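Long-range contacts in DyP2 (Amycolatopsis sp. ATCC 39116, PDB 4G2C), which is a haem-containing dye-decolourising peroxidase from a lignin-reactive bacterium, probably oxidising dyes and other substrates with peroxide, and binds a manganese(II) ion: residues 283-287 / 308-313; 77-81 / 126-130; 32-38 / 247-251; 56-62 / 111-115. All blocks are in the same frame, centred on the assembly; numbering follows the deposited sequence.

Contact 1. Residues 283-287 / 308-313. With MN (manganese (II) ion), chain D; HEM (protoporphyrin IX containing Fe), chain C.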
loop_
_atom_site.group_PDB
_atom_site.type_symbol
_atom_site.label_atom_id
_atom_site.label_comp_id
_atom_site.label_asym_id
_atom_site.label_seq_id
_atom_site.Cartn_x
_atom_site.Cartn_y
_atom_site.Cartn_z
ATOM N N PHE A 283 15.706 11.888 6.117
ATOM C CA PHE A 283 15.652 10.494 6.555
ATOM C C PHE A 283 17.054 9.899 6.620
ATOM O O PHE A 283 17.370 9.151 7.544
ATOM C CB PHE A 283 14.723 9.644 5.654
ATOM C CG PHE A 283 14.412 8.290 6.220
ATOM C CD1 PHE A 283 13.385 8.126 7.138
ATOM C CD2 PHE A 283 15.173 7.183 5.866
ATOM C CE1 PHE A 283 13.112 6.879 7.681
ATOM C CE2 PHE A 283 14.901 5.941 6.397
ATOM C CZ PHE A 283 13.870 5.790 7.305
ATOM N N LYS A 284 17.892 10.237 5.641
ATOM C CA LYS A 284 19.278 9.771 5.631
ATOM C C LYS A 284 20.121 10.451 6.708
ATOM O O LYS A 284 21.069 9.861 7.214
ATOM C CB LYS A 284 19.926 9.963 4.262
ATOM C CG LYS A 284 19.377 9.061 3.201
ATOM C CD LYS A 284 19.356 7.601 3.657
ATOM C CE LYS A 284 18.841 6.701 2.540
ATOM N NZ LYS A 284 18.617 5.301 2.970
ATOM N N GLU A 285 19.780 11.685 7.054
ATOM C CA GLU A 285 20.483 12.374 8.116
ATOM C C GLU A 285 20.099 11.670 9.395
ATOM O O GLU A 285 20.930 11.430 10.281
ATOM C CB GLU A 285 20.078 13.854 8.187
ATOM C CG GLU A 285 20.644 14.717 7.071
ATOM C CD GLU A 285 20.194 16.172 7.168
ATOM O OE1 GLU A 285 19.034 16.420 7.568
ATOM O OE2 GLU A 285 21.005 17.071 6.858
ATOM N N ALA A 286 18.821 11.339 9.487
ATOM C CA ALA A 286 18.317 10.632 10.648
ATOM C C ALA A 286 19.013 9.295 10.801
ATOM O O ALA A 286 19.383 8.941 11.908
ATOM C CB ALA A 286 16.796 10.464 10.584
ATOM N N GLU A 287 19.193 8.552 9.704
ATOM C CA GLU A 287 19.943 7.284 9.775
ATOM C C GLU A 287 21.327 7.570 10.345
ATOM O O GLU A 287 21.793 6.875 11.257
ATOM C CB GLU A 287 20.099 6.588 8.407
ATOM C CG GLU A 287 18.802 6.147 7.718
ATOM C CD GLU A 287 19.026 5.295 6.451
ATOM O OE1 GLU A 287 18.061 5.177 5.654
ATOM O OE2 GLU A 287 20.141 4.730 6.250
ATOM N N LEU A 308 14.814 1.475 11.729
ATOM C CA LEU A 308 13.674 2.343 11.466
ATOM C C LEU A 308 12.631 1.612 10.626
ATOM O O LEU A 308 11.429 1.804 10.792
ATOM C CB LEU A 308 14.114 3.607 10.708
ATOM C CG LEU A 308 15.214 4.442 11.364
ATOM C CD1 LEU A 308 15.653 5.618 10.456
ATOM C CD2 LEU A 308 14.738 4.914 12.715
ATOM N N VAL A 309 13.109 0.788 9.706
ATOM C CA VAL A 309 12.233 0.135 8.749
ATOM C C VAL A 309 11.879 -1.315 9.150
ATOM O O VAL A 309 10.743 -1.741 8.988
ATOM C CB VAL A 309 12.873 0.175 7.359
ATOM C CG1 VAL A 309 12.108 -0.723 6.398
ATOM C CG2 VAL A 309 12.917 1.632 6.867
ATOM N N GLY A 310 12.854 -2.046 9.689
ATOM C CA GLY A 310 12.649 -3.430 10.069
ATOM C C GLY A 310 13.288 -4.352 9.056
ATOM O O GLY A 310 13.284 -5.574 9.209
ATOM N N ARG A 311 13.802 -3.748 7.988
ATOM C CA ARG A 311 14.609 -4.451 6.998
ATOM C C ARG A 311 15.754 -3.535 6.570
ATOM O O ARG A 311 15.638 -2.319 6.641
ATOM C CB ARG A 311 13.791 -4.806 5.762
ATOM C CG ARG A 311 12.631 -5.775 5.932
ATOM C CD ARG A 311 11.842 -5.891 4.587
ATOM N NE ARG A 311 10.682 -6.787 4.642
ATOM C CZ ARG A 311 10.682 -8.060 4.243
ATOM N NH1 ARG A 311 11.787 -8.613 3.729
ATOM N NH2 ARG A 311 9.567 -8.781 4.343
ATOM N N PHE A 312 16.861 -4.122 6.137
ATOM C CA PHE A 312 17.906 -3.375 5.442
ATOM C C PHE A 312 17.404 -2.964 4.055
ATOM O O PHE A 312 16.392 -3.466 3.565
ATOM C CB PHE A 312 19.179 -4.227 5.314
ATOM C CG PHE A 312 19.815 -4.539 6.631
ATOM C CD1 PHE A 312 20.727 -3.664 7.199
ATOM C CD2 PHE A 312 19.465 -5.684 7.331
ATOM C CE1 PHE A 312 21.301 -3.943 8.422
ATOM C CE2 PHE A 312 20.027 -5.965 8.555
ATOM C CZ PHE A 312 20.949 -5.094 9.103
ATOM N N GLU A 313 18.113 -2.053 3.414
ATOM C CA GLU A 313 17.703 -1.625 2.085
ATOM C C GLU A 313 17.398 -2.764 1.108
ATOM O O GLU A 313 16.544 -2.604 0.214
ATOM C CB GLU A 313 18.696 -0.619 1.511
ATOM C CG GLU A 313 18.463 0.761 2.097
ATOM C CD GLU A 313 19.728 1.584 2.191
ATOM O OE1 GLU A 313 20.335 1.869 1.127
ATOM O OE2 GLU A 313 20.113 1.942 3.339
HETATM MN MN MN D . 21.092 3.025 5.016
HETATM C CHA HEM C . 6.102 -2.628 4.439
HETATM C CHB HEM C . 7.995 1.724 3.389
HETATM C CHC HEM C . 3.663 3.828 4.025
HETATM C CHD HEM C . 1.998 -0.347 5.820
HETATM C C1A HEM C . 6.990 -1.641 4.083
HETATM C C2A HEM C . 8.382 -1.850 3.743
HETATM C C3A HEM C . 8.895 -0.648 3.450
HETATM C C4A HEM C . 7.853 0.355 3.592
HETATM C CMA HEM C . 10.345 -0.355 3.031
HETATM C CAA HEM C . 9.102 -3.228 3.728
HETATM C CBA HEM C . 8.854 -3.917 2.383
HETATM C CGA HEM C . 7.558 -4.695 2.373
HETATM O O1A HEM C . 7.339 -5.549 3.251
HETATM O O2A HEM C . 6.719 -4.472 1.476
HETATM C C1B HEM C . 7.008 2.695 3.472
HETATM C C2B HEM C . 7.135 4.126 3.201
HETATM C C3B HEM C . 5.924 4.690 3.381
HETATM C C4B HEM C . 4.994 3.650 3.748
HETATM C CMB HEM C . 8.451 4.843 2.805
HETATM C CAB HEM C . 5.496 6.164 3.211
HETATM C CBB HEM C . 6.220 7.009 2.473
HETATM C C1C HEM C . 2.859 2.896 4.642
HETATM C C2C HEM C . 1.550 3.150 5.222
HETATM C C3C HEM C . 1.088 1.983 5.701
HETATM C C4C HEM C . 2.091 0.968 5.445
HETATM C CMC HEM C . 0.811 4.519 5.237
HETATM C CAC HEM C . -0.245 1.732 6.446
HETATM C CBC HEM C . -0.911 2.732 7.045
HETATM C C1D HEM C . 2.913 -1.346 5.566
HETATM C C2D HEM C . 2.656 -2.746 5.776
HETATM C C3D HEM C . 3.934 -3.436 5.324
HETATM C C4D HEM C . 4.833 -2.406 4.909
HETATM C CMD HEM C . 1.366 -3.384 6.319
HETATM C CAD HEM C . 4.247 -4.919 5.343
HETATM C CBD HEM C . 4.523 -5.222 6.802
HETATM C CGD HEM C . 4.685 -6.715 6.849
HETATM O O1D HEM C . 3.735 -7.422 6.420
HETATM O O2D HEM C . 5.782 -7.171 7.271
HETATM N NA HEM C . 6.699 -0.301 3.973
HETATM N NB HEM C . 5.686 2.455 3.797
HETATM N NC HEM C . 3.158 1.551 4.799
HETATM N ND HEM C . 4.198 -1.193 5.058
HETATM FE FE HEM C . 5.046 0.708 4.560
HETATM O O HOH W 1 20.248 1.087 5.967
#

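Contact 2. Residues 77-81 / 126-130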
loop_
_atom_site.group_PDB
_atom_site.type_symbol
_atom_site.label_atom_id
_atom_site.label_comp_id
_atom_site.label_asym_id
_atom_site.label_seq_id
_atom_site.Cartn_x
_atom_site.Cartn_y
_atom_site.Cartn_z
ATOM N N ALA A 77 -25.028 14.380 -14.002
ATOM C CA ALA A 77 -25.166 12.976 -13.604
ATOM C C ALA A 77 -25.335 12.041 -14.797
ATOM O O ALA A 77 -24.667 11.004 -14.882
ATOM C CB ALA A 77 -26.304 12.795 -12.612
ATOM N N ALA A 78 -26.223 12.415 -15.717
ATOM C CA ALA A 78 -26.480 11.605 -16.910
ATOM C C ALA A 78 -25.223 11.422 -17.758
ATOM O O ALA A 78 -24.944 10.321 -18.258
ATOM C CB ALA A 78 -27.626 12.205 -17.748
ATOM N N GLU A 79 -24.460 12.499 -17.915
ATOM C CA GLU A 79 -23.241 12.419 -18.702
ATOM C C GLU A 79 -22.181 11.564 -18.010
ATOM O O GLU A 79 -21.386 10.898 -18.671
ATOM C CB GLU A 79 -22.703 13.815 -19.022
ATOM C CG GLU A 79 -23.358 14.471 -20.240
ATOM C CD GLU A 79 -22.938 15.917 -20.422
ATOM O OE1 GLU A 79 -21.776 16.162 -20.818
ATOM O OE2 GLU A 79 -23.770 16.814 -20.157
ATOM N N ALA A 80 -22.178 11.566 -16.681
ATOM C CA ALA A 80 -21.183 10.793 -15.943
ATOM C C ALA A 80 -21.464 9.306 -16.090
ATOM O O ALA A 80 -20.548 8.518 -16.328
ATOM C CB ALA A 80 -21.156 11.193 -14.482
ATOM N N ARG A 81 -22.737 8.938 -15.963
ATOM C CA ARG A 81 -23.175 7.562 -16.163
ATOM C C ARG A 81 -22.822 7.061 -17.557
ATOM O O ARG A 81 -22.424 5.909 -17.743
ATOM C CB ARG A 81 -24.680 7.438 -15.921
ATOM C CG ARG A 81 -25.073 7.828 -14.505
ATOM C CD ARG A 81 -26.578 7.829 -14.288
ATOM N NE ARG A 81 -27.121 6.483 -14.137
ATOM C CZ ARG A 81 -27.780 6.053 -13.065
ATOM N NH1 ARG A 81 -27.989 6.868 -12.039
ATOM N NH2 ARG A 81 -28.236 4.803 -13.022
ATOM N N THR A 126 -23.618 12.255 -6.654
ATOM C CA THR A 126 -23.847 12.916 -7.939
ATOM C C THR A 126 -24.585 12.018 -8.926
ATOM O O THR A 126 -25.398 12.485 -9.720
ATOM C CB THR A 126 -22.535 13.354 -8.614
ATOM O OG1 THR A 126 -22.012 14.505 -7.950
ATOM C CG2 THR A 126 -22.790 13.720 -10.072
ATOM N N LEU A 127 -24.270 10.732 -8.899
ATOM C CA LEU A 127 -24.893 9.785 -9.813
ATOM C C LEU A 127 -26.296 9.417 -9.341
ATOM O O LEU A 127 -27.087 8.842 -10.095
ATOM C CB LEU A 127 -24.038 8.514 -9.925
ATOM C CG LEU A 127 -22.669 8.591 -10.616
ATOM C CD1 LEU A 127 -21.943 7.269 -10.496
ATOM C CD2 LEU A 127 -22.791 8.998 -12.088
ATOM N N GLY A 128 -26.594 9.738 -8.084
ATOM C CA GLY A 128 -27.825 9.296 -7.445
ATOM C C GLY A 128 -27.923 7.779 -7.276
ATOM O O GLY A 128 -28.972 7.187 -7.534
ATOM N N VAL A 129 -26.840 7.142 -6.833
ATOM C CA VAL A 129 -26.815 5.680 -6.728
ATOM C C VAL A 129 -26.589 5.190 -5.289
ATOM O O VAL A 129 -25.850 5.806 -4.520
ATOM C CB VAL A 129 -25.730 5.082 -7.671
ATOM C CG1 VAL A 129 -25.508 3.633 -7.373
ATOM C CG2 VAL A 129 -26.103 5.287 -9.141
ATOM N N THR A 130 -27.224 4.079 -4.924
ATOM C CA THR A 130 -26.993 3.481 -3.614
ATOM C C THR A 130 -25.500 3.238 -3.381
ATOM O O THR A 130 -24.862 2.540 -4.167
ATOM C CB THR A 130 -27.691 2.127 -3.476
ATOM O OG1 THR A 130 -29.114 2.297 -3.551
ATOM C CG2 THR A 130 -27.295 1.459 -2.136
#

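Contact 3. Residues 32-38 / 247-251. With ACT (acetate ion), chain B.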
loop_
_atom_site.group_PDB
_atom_site.type_symbol
_atom_site.label_atom_id
_atom_site.label_comp_id
_atom_site.label_asym_id
_atom_site.label_seq_id
_atom_site.Cartn_x
_atom_site.Cartn_y
_atom_site.Cartn_z
ATOM N N VAL A 32 -20.322 -17.502 -3.386
ATOM C CA VAL A 32 -18.921 -17.155 -3.189
ATOM C C VAL A 32 -18.563 -17.242 -1.709
ATOM O O VAL A 32 -19.195 -16.614 -0.862
ATOM C CB VAL A 32 -18.581 -15.724 -3.697
ATOM C CG1 VAL A 32 -17.083 -15.475 -3.598
ATOM C CG2 VAL A 32 -19.046 -15.519 -5.138
ATOM N N ASP A 33 -17.530 -18.017 -1.411
ATOM C CA ASP A 33 -17.080 -18.225 -0.047
ATOM C C ASP A 33 -15.984 -17.214 0.272
ATOM O O ASP A 33 -14.874 -17.302 -0.248
ATOM C CB ASP A 33 -16.556 -19.667 0.110
ATOM C CG ASP A 33 -15.998 -19.951 1.501
ATOM O OD1 ASP A 33 -16.260 -19.165 2.439
ATOM O OD2 ASP A 33 -15.304 -20.984 1.656
ATOM N N LEU A 34 -16.292 -16.262 1.140
ATOM C CA LEU A 34 -15.343 -15.201 1.439
ATOM C C LEU A 34 -14.422 -15.557 2.601
ATOM O O LEU A 34 -13.550 -14.767 2.960
ATOM C CB LEU A 34 -16.080 -13.889 1.735
ATOM C CG LEU A 34 -16.988 -13.296 0.647
ATOM C CD1 LEU A 34 -17.714 -12.040 1.158
ATOM C CD2 LEU A 34 -16.211 -12.976 -0.614
ATOM N N SER A 35 -14.589 -16.753 3.164
ATOM C CA SER A 35 -13.866 -17.136 4.386
ATOM C C SER A 35 -12.441 -17.660 4.184
ATOM O O SER A 35 -11.701 -17.812 5.152
ATOM C CB SER A 35 -14.657 -18.195 5.157
ATOM O OG SER A 35 -14.404 -19.482 4.612
ATOM N N THR A 36 -12.073 -17.991 2.951
ATOM C CA THR A 36 -10.720 -18.478 2.684
ATOM C C THR A 36 -10.181 -17.883 1.398
ATOM O O THR A 36 -10.803 -17.011 0.793
ATOM C CB THR A 36 -10.657 -20.028 2.551
ATOM O OG1 THR A 36 -11.461 -20.449 1.437
ATOM C CG2 THR A 36 -11.181 -20.690 3.785
ATOM N N THR A 37 -9.023 -18.378 0.983
ATOM C CA THR A 37 -8.450 -18.011 -0.295
ATOM C C THR A 37 -9.195 -18.732 -1.399
ATOM O O THR A 37 -9.953 -19.674 -1.142
ATOM C CB THR A 37 -6.960 -18.382 -0.372
ATOM O OG1 THR A 37 -6.822 -19.786 -0.141
ATOM C CG2 THR A 37 -6.154 -17.616 0.676
ATOM N N LEU A 38 -8.979 -18.281 -2.630
ATOM C CA LEU A 38 -9.635 -18.876 -3.780
ATOM C C LEU A 38 -8.634 -19.478 -4.766
ATOM O O LEU A 38 -7.595 -18.883 -5.051
ATOM C CB LEU A 38 -10.483 -17.824 -4.494
ATOM C CG LEU A 38 -10.995 -18.228 -5.878
ATOM C CD1 LEU A 38 -12.303 -19.061 -5.785
ATOM C CD2 LEU A 38 -11.186 -16.984 -6.729
ATOM N N SER A 247 -1.538 -16.139 3.429
ATOM C CA SER A 247 -2.939 -16.320 3.033
ATOM C C SER A 247 -3.832 -15.250 3.629
ATOM O O SER A 247 -3.643 -14.824 4.765
ATOM C CB SER A 247 -3.480 -17.674 3.520
ATOM O OG SER A 247 -2.733 -18.755 2.996
ATOM N N ALA A 248 -4.828 -14.835 2.863
ATOM C CA ALA A 248 -5.851 -13.949 3.386
ATOM C C ALA A 248 -7.159 -14.362 2.741
ATOM O O ALA A 248 -7.205 -14.606 1.541
ATOM C CB ALA A 248 -5.525 -12.497 3.076
ATOM N N PRO A 249 -8.220 -14.466 3.547
ATOM C CA PRO A 249 -9.538 -14.822 3.026
ATOM C C PRO A 249 -10.035 -13.720 2.081
ATOM O O PRO A 249 -9.654 -12.564 2.251
ATOM C CB PRO A 249 -10.403 -14.861 4.292
ATOM C CG PRO A 249 -9.684 -13.934 5.276
ATOM C CD PRO A 249 -8.237 -14.174 4.995
ATOM N N LEU A 250 -10.890 -14.064 1.123
ATOM C CA LEU A 250 -11.484 -13.059 0.248
ATOM C C LEU A 250 -12.178 -11.927 1.004
ATOM O O LEU A 250 -12.150 -10.772 0.563
ATOM C CB LEU A 250 -12.466 -13.701 -0.730
ATOM C CG LEU A 250 -11.871 -14.711 -1.709
ATOM C CD1 LEU A 250 -12.948 -15.189 -2.692
ATOM C CD2 LEU A 250 -10.699 -14.092 -2.450
ATOM N N GLU A 251 -12.796 -12.237 2.138
ATOM C CA GLU A 251 -13.466 -11.192 2.922
ATOM C C GLU A 251 -12.501 -10.104 3.416
ATOM O O GLU A 251 -12.932 -9.069 3.917
ATOM C CB GLU A 251 -14.206 -11.793 4.119
ATOM C CG GLU A 251 -13.266 -12.350 5.184
ATOM C CD GLU A 251 -13.991 -13.192 6.226
ATOM O OE1 GLU A 251 -15.234 -13.105 6.304
ATOM O OE2 GLU A 251 -13.322 -13.943 6.960
HETATM C C ACT B . -4.494 -21.310 1.682
HETATM O O ACT B . -3.500 -20.744 1.171
HETATM O OXT ACT B . -4.647 -21.254 2.931
HETATM C CH3 ACT B . -5.467 -22.036 0.816
#

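Contact 4. Residues 56-62 / 111-115. With ACT (acetate ion), chain X.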
loop_
_atom_site.group_PDB
_atom_site.type_symbol
_atom_site.label_atom_id
_atom_site.label_comp_id
_atom_site.label_asym_id
_atom_site.label_seq_id
_atom_site.Cartn_x
_atom_site.Cartn_y
_atom_site.Cartn_z
ATOM N N PRO A 56 -9.271 -5.794 -12.134
ATOM C CA PRO A 56 -7.874 -6.157 -11.873
ATOM C C PRO A 56 -7.276 -5.321 -10.730
ATOM O O PRO A 56 -7.868 -4.323 -10.288
ATOM C CB PRO A 56 -7.161 -5.783 -13.183
ATOM C CG PRO A 56 -8.231 -5.679 -14.213
ATOM C CD PRO A 56 -9.448 -5.220 -13.481
ATOM N N ASN A 57 -6.097 -5.737 -10.275
ATOM C CA ASN A 57 -5.305 -5.004 -9.288
ATOM C C ASN A 57 -5.779 -5.226 -7.849
ATOM O O ASN A 57 -5.138 -4.770 -6.905
ATOM C CB ASN A 57 -5.230 -3.507 -9.627
ATOM C CG ASN A 57 -4.072 -2.799 -8.922
ATOM O OD1 ASN A 57 -2.994 -3.374 -8.721
ATOM N ND2 ASN A 57 -4.291 -1.554 -8.538
ATOM N N ILE A 58 -6.893 -5.943 -7.683
ATOM C CA ILE A 58 -7.464 -6.103 -6.357
ATOM C C ILE A 58 -6.983 -7.396 -5.689
ATOM O O ILE A 58 -6.253 -7.345 -4.713
ATOM C CB ILE A 58 -9.011 -5.994 -6.370
ATOM C CG1 ILE A 58 -9.446 -4.590 -6.819
ATOM C CG2 ILE A 58 -9.569 -6.278 -4.985
ATOM C CD1 ILE A 58 -10.929 -4.474 -7.242
ATOM N N LEU A 59 -7.386 -8.544 -6.220
ATOM C CA LEU A 59 -6.938 -9.832 -5.678
ATOM C C LEU A 59 -5.455 -10.107 -5.997
ATOM O O LEU A 59 -4.810 -10.941 -5.360
ATOM C CB LEU A 59 -7.814 -10.984 -6.190
ATOM C CG LEU A 59 -9.273 -11.132 -5.748
ATOM C CD1 LEU A 59 -9.930 -12.270 -6.498
ATOM C CD2 LEU A 59 -9.422 -11.361 -4.226
ATOM N N LYS A 60 -4.926 -9.391 -6.979
ATOM C CA LYS A 60 -3.544 -9.567 -7.419
ATOM C C LYS A 60 -3.083 -8.258 -8.057
ATOM O O LYS A 60 -3.723 -7.773 -8.981
ATOM C CB LYS A 60 -3.497 -10.674 -8.470
ATOM C CG LYS A 60 -2.168 -10.808 -9.206
ATOM C CD LYS A 60 -1.351 -11.876 -8.566
ATOM C CE LYS A 60 0.014 -12.005 -9.189
ATOM N NZ LYS A 60 0.942 -12.529 -8.156
ATOM N N ALA A 61 -1.986 -7.683 -7.575
ATOM C CA ALA A 61 -1.539 -6.379 -8.074
ATOM C C ALA A 61 -1.351 -6.360 -9.599
ATOM O O ALA A 61 -1.029 -7.374 -10.196
ATOM C CB ALA A 61 -0.245 -5.956 -7.374
ATOM N N HIS A 62 -1.560 -5.214 -10.235
ATOM C CA HIS A 62 -1.284 -5.106 -11.664
ATOM C C HIS A 62 0.043 -4.375 -11.832
ATOM O O HIS A 62 0.348 -3.459 -11.069
ATOM C CB HIS A 62 -2.415 -4.372 -12.383
ATOM C CG HIS A 62 -2.434 -4.577 -13.871
ATOM N ND1 HIS A 62 -1.497 -4.020 -14.716
ATOM C CD2 HIS A 62 -3.291 -5.267 -14.664
ATOM C CE1 HIS A 62 -1.772 -4.359 -15.962
ATOM N NE2 HIS A 62 -2.852 -5.120 -15.956
ATOM N N GLY A 111 0.753 -8.940 -22.178
ATOM C CA GLY A 111 -0.490 -8.579 -21.518
ATOM C C GLY A 111 -0.928 -7.176 -21.889
ATOM O O GLY A 111 -0.272 -6.506 -22.683
ATOM N N THR A 112 -2.036 -6.724 -21.316
ATOM C CA THR A 112 -2.562 -5.408 -21.654
ATOM C C THR A 112 -2.490 -4.416 -20.497
ATOM O O THR A 112 -2.141 -4.771 -19.367
ATOM C CB THR A 112 -4.027 -5.485 -22.128
ATOM O OG1 THR A 112 -4.830 -6.052 -21.087
ATOM C CG2 THR A 112 -4.150 -6.331 -23.380
ATOM N N PRO A 113 -2.836 -3.157 -20.784
ATOM C CA PRO A 113 -2.792 -2.084 -19.787
ATOM C C PRO A 113 -3.871 -2.266 -18.705
ATOM O O PRO A 113 -4.812 -3.044 -18.874
ATOM C CB PRO A 113 -3.056 -0.810 -20.619
ATOM C CG PRO A 113 -2.884 -1.206 -22.043
ATOM C CD PRO A 113 -3.223 -2.667 -22.120
ATOM N N TYR A 114 -3.708 -1.551 -17.597
ATOM C CA TYR A 114 -4.677 -1.556 -16.502
ATOM C C TYR A 114 -5.427 -0.231 -16.459
ATOM O O TYR A 114 -4.823 0.848 -16.387
ATOM C CB TYR A 114 -3.967 -1.827 -15.165
ATOM C CG TYR A 114 -4.758 -1.498 -13.904
ATOM C CD1 TYR A 114 -6.036 -2.012 -13.687
ATOM C CD2 TYR A 114 -4.206 -0.696 -12.915
ATOM C CE1 TYR A 114 -6.738 -1.709 -12.515
ATOM C CE2 TYR A 114 -4.896 -0.385 -11.759
ATOM C CZ TYR A 114 -6.151 -0.894 -11.559
ATOM O OH TYR A 114 -6.806 -0.573 -10.395
ATOM N N LEU A 115 -6.749 -0.336 -16.523
ATOM C CA LEU A 115 -7.662 0.786 -16.331
ATOM C C LEU A 115 -8.478 0.543 -15.072
ATOM O O LEU A 115 -9.392 -0.281 -15.068
ATOM C CB LEU A 115 -8.624 0.912 -17.517
ATOM C CG LEU A 115 -9.711 1.961 -17.276
ATOM C CD1 LEU A 115 -9.045 3.269 -16.904
ATOM C CD2 LEU A 115 -10.606 2.145 -18.494
HETATM C C ACT X . -0.395 -9.770 -4.746
HETATM O O ACT X . -0.400 -8.796 -5.532
HETATM O OXT ACT X . -1.318 -9.802 -3.890
HETATM C CH3 ACT X . 0.661 -10.836 -4.833
HETATM O O HOH W 2 -8.984 -1.684 -10.021
#

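Contact 1. Residues 283-287 / 308-313
Phe283, on helix 280-293, opens the contact by reaching across to the end of helix 303-309, where its CZ lies 3.6 Å from CD1 of Leu308 and near CG2 of Val309. Its ring is carried there because CG stands anti to the backbone N (chi1 -168°); it also stacks with Phe215. The next residue, Lys284, bends at chi2 and brings NZ to 2.7 Å from OE1 of Glu287, a salt bridge that meets the carboxylate from 36° above its plane. The same ammonium group donates to Phe215 O and stays 3.7 Å from OE2 of Glu313. Glu287, extended beyond CG, puts OE2 2.3 Å from the manganese, while Glu313 comes from the loop beyond Gly310 with its own OE2 at 2.2 Å from the metal. The two carboxylate planes are turned 57° apart, and a water completes the ligands seen. Val309 and Arg311 meanwhile face the haem, CG1 of Val309 lying 3.8 Å from methyl CMA. Two like-charged oxygens thus come within 4.0 Å, OE2 of Glu287 and OE2 of Glu313, which the dication and the nearby lysine probably make tolerable.

Contact 2. Residues 77-81 / 126-130
The carbonyl O of Leu127 sits 2.9 Å from NH1 of Arg81, at the edge of the guanidinium and near its plane. Arg81 gets there by bending at chi3 (77°), which folds the end of the chain over the close of helix 121-127; the same NH1 also passes CG2 of Val129 at 3.8 Å. Its NE makes a long, weak ion pair with the C-terminal carboxylate of Leu493. Beneath this polar end the packing is apolar. CD2 of Leu127 rests against two residues of the facing helix, 3.5 Å from CG of Arg81 and 3.6 Å from CB of Ala80. The small side chains of Ala77 and Ala80 let the backbones come close, the alpha carbons of Ala77 and Leu127 being 5.0 Å apart, and the methyl of Ala77 points at the carbonyl O of Thr126. Gly128, with positive phi, ends helix 121-127 in a Schellman motif and turns the chain so that Val129 faces the arginine. This joins the first turn of helix 77-88 to the last of helix 121-127. Phe74, from strand 66-74 of the antiparallel sheet, touches Ala80, Thr126 and Leu127, so both helix ends rest against that strand within the ferredoxin-like DyP domain.

Contact 3. Residues 32-38 / 247-251
Leu34 and Thr36 offer their carbonyl oxygens to successive backbone N-H groups at the start of the 3-10 turn 250-251, while an Asx turn at Asp33 shapes the N-terminal loop that carries them. Of the two bonds that cross, Glu251 N to Leu34 O is 2.8 Å and lies in the carbonyl plane on a lone pair; Leu250 N to Thr36 O is 3.0 Å, with the donor 48° above the plane. Thr36 O is gripped a second time by a CA-H...O contact from Pro249, whose CA is 3.4 Å away. Within that loop, OD1 of Asp33 accepts from both OG and the backbone N of Ser35, which fixes the bend just before the crossing bonds.

Apolar contacts centre on Leu250, which is buried. Its CB meets CD2 of Leu34 at 3.8 Å, the two side chains crossing at about a right angle, and its CD1 reaches between CB of Leu38 and CG1 of Val32. Leu59 packs on Leu250 from another loop, and Phe267 touches Leu34 and Val32, so the first modelled residues lie against segment 247-251, strand 267-278 and helix 45-53.

At the more polar end, Thr37 OG1 bonds to Thr228 OG1 and Ser247 OG to Asp245. The methyl of Thr37 does the touching across the contact: its CG2 lies 3.3 Å from the carbonyl O of Ala248.

Contact 4. Residues 56-62 / 111-115
The rings of His62 and Tyr114 lie nearly parallel, 22° apart, but strongly offset, with centroids separated by 5.2 Å and little ring-on-ring overlap. What covers the imidazole is instead the CB of Tyr114, a CH-pi contact 3.3 Å from the ring centroid and 7° off its normal. The carbonyl O of Thr112 approaches the same ring in its plane, at an edge. Both side chains have CG anti to the backbone N (chi1 -162° for His62), and this swings the imidazole under the tyrosine's methylene. His62 NE2 is bonded to Lys92, and the ring also stacks with His97.

Asn57 comes in across the phenol at about a right angle. Its CB lies over one face of the ring, 3.4 Å from CZ of Tyr114, and ND2 makes a weak hydrogen bond of 3.3 Å to the tyrosine OH. The other end of the amide is occupied too, since OD1 of Asn57 accepts from the backbone N of His62 at 2.8 Å. The hydroxyl of Tyr114 donates to a water at 2.5 Å that lies in the ring plane, and this water donates in turn to Pro56 O.

The contact sets the loop between helix 45-53 and strand 66-74 against the start of strand 114-119, an outermost strand of the antiparallel sheet. Leu169 of neighbouring strand 166-172 touches Tyr114, and helix 94-107 supplies His97 to Pro56.

Contacts 1 and 4 are buried, contact 2 is partly so, and contact 3 lies at the surface. Their chemistry follows: a metal and charged groups in contact 1, aromatic faces and a bridging water in contact 4, alanines and a leucine between helix ends, edged by an arginine, in contact 2, and backbone hydrogen bonds between loops in contact 3. Contacts 2 and 4 share the family domain, with strand 114-119 running on to helix 121-127, and their segments alternate along the chain. Contact 3 closes a loop that encloses both, and touches contact 4 where CD2 of Leu250 meets CD2 of Leu59 at 3.5 Å. Contact 1 stands across the chain's centre from the others.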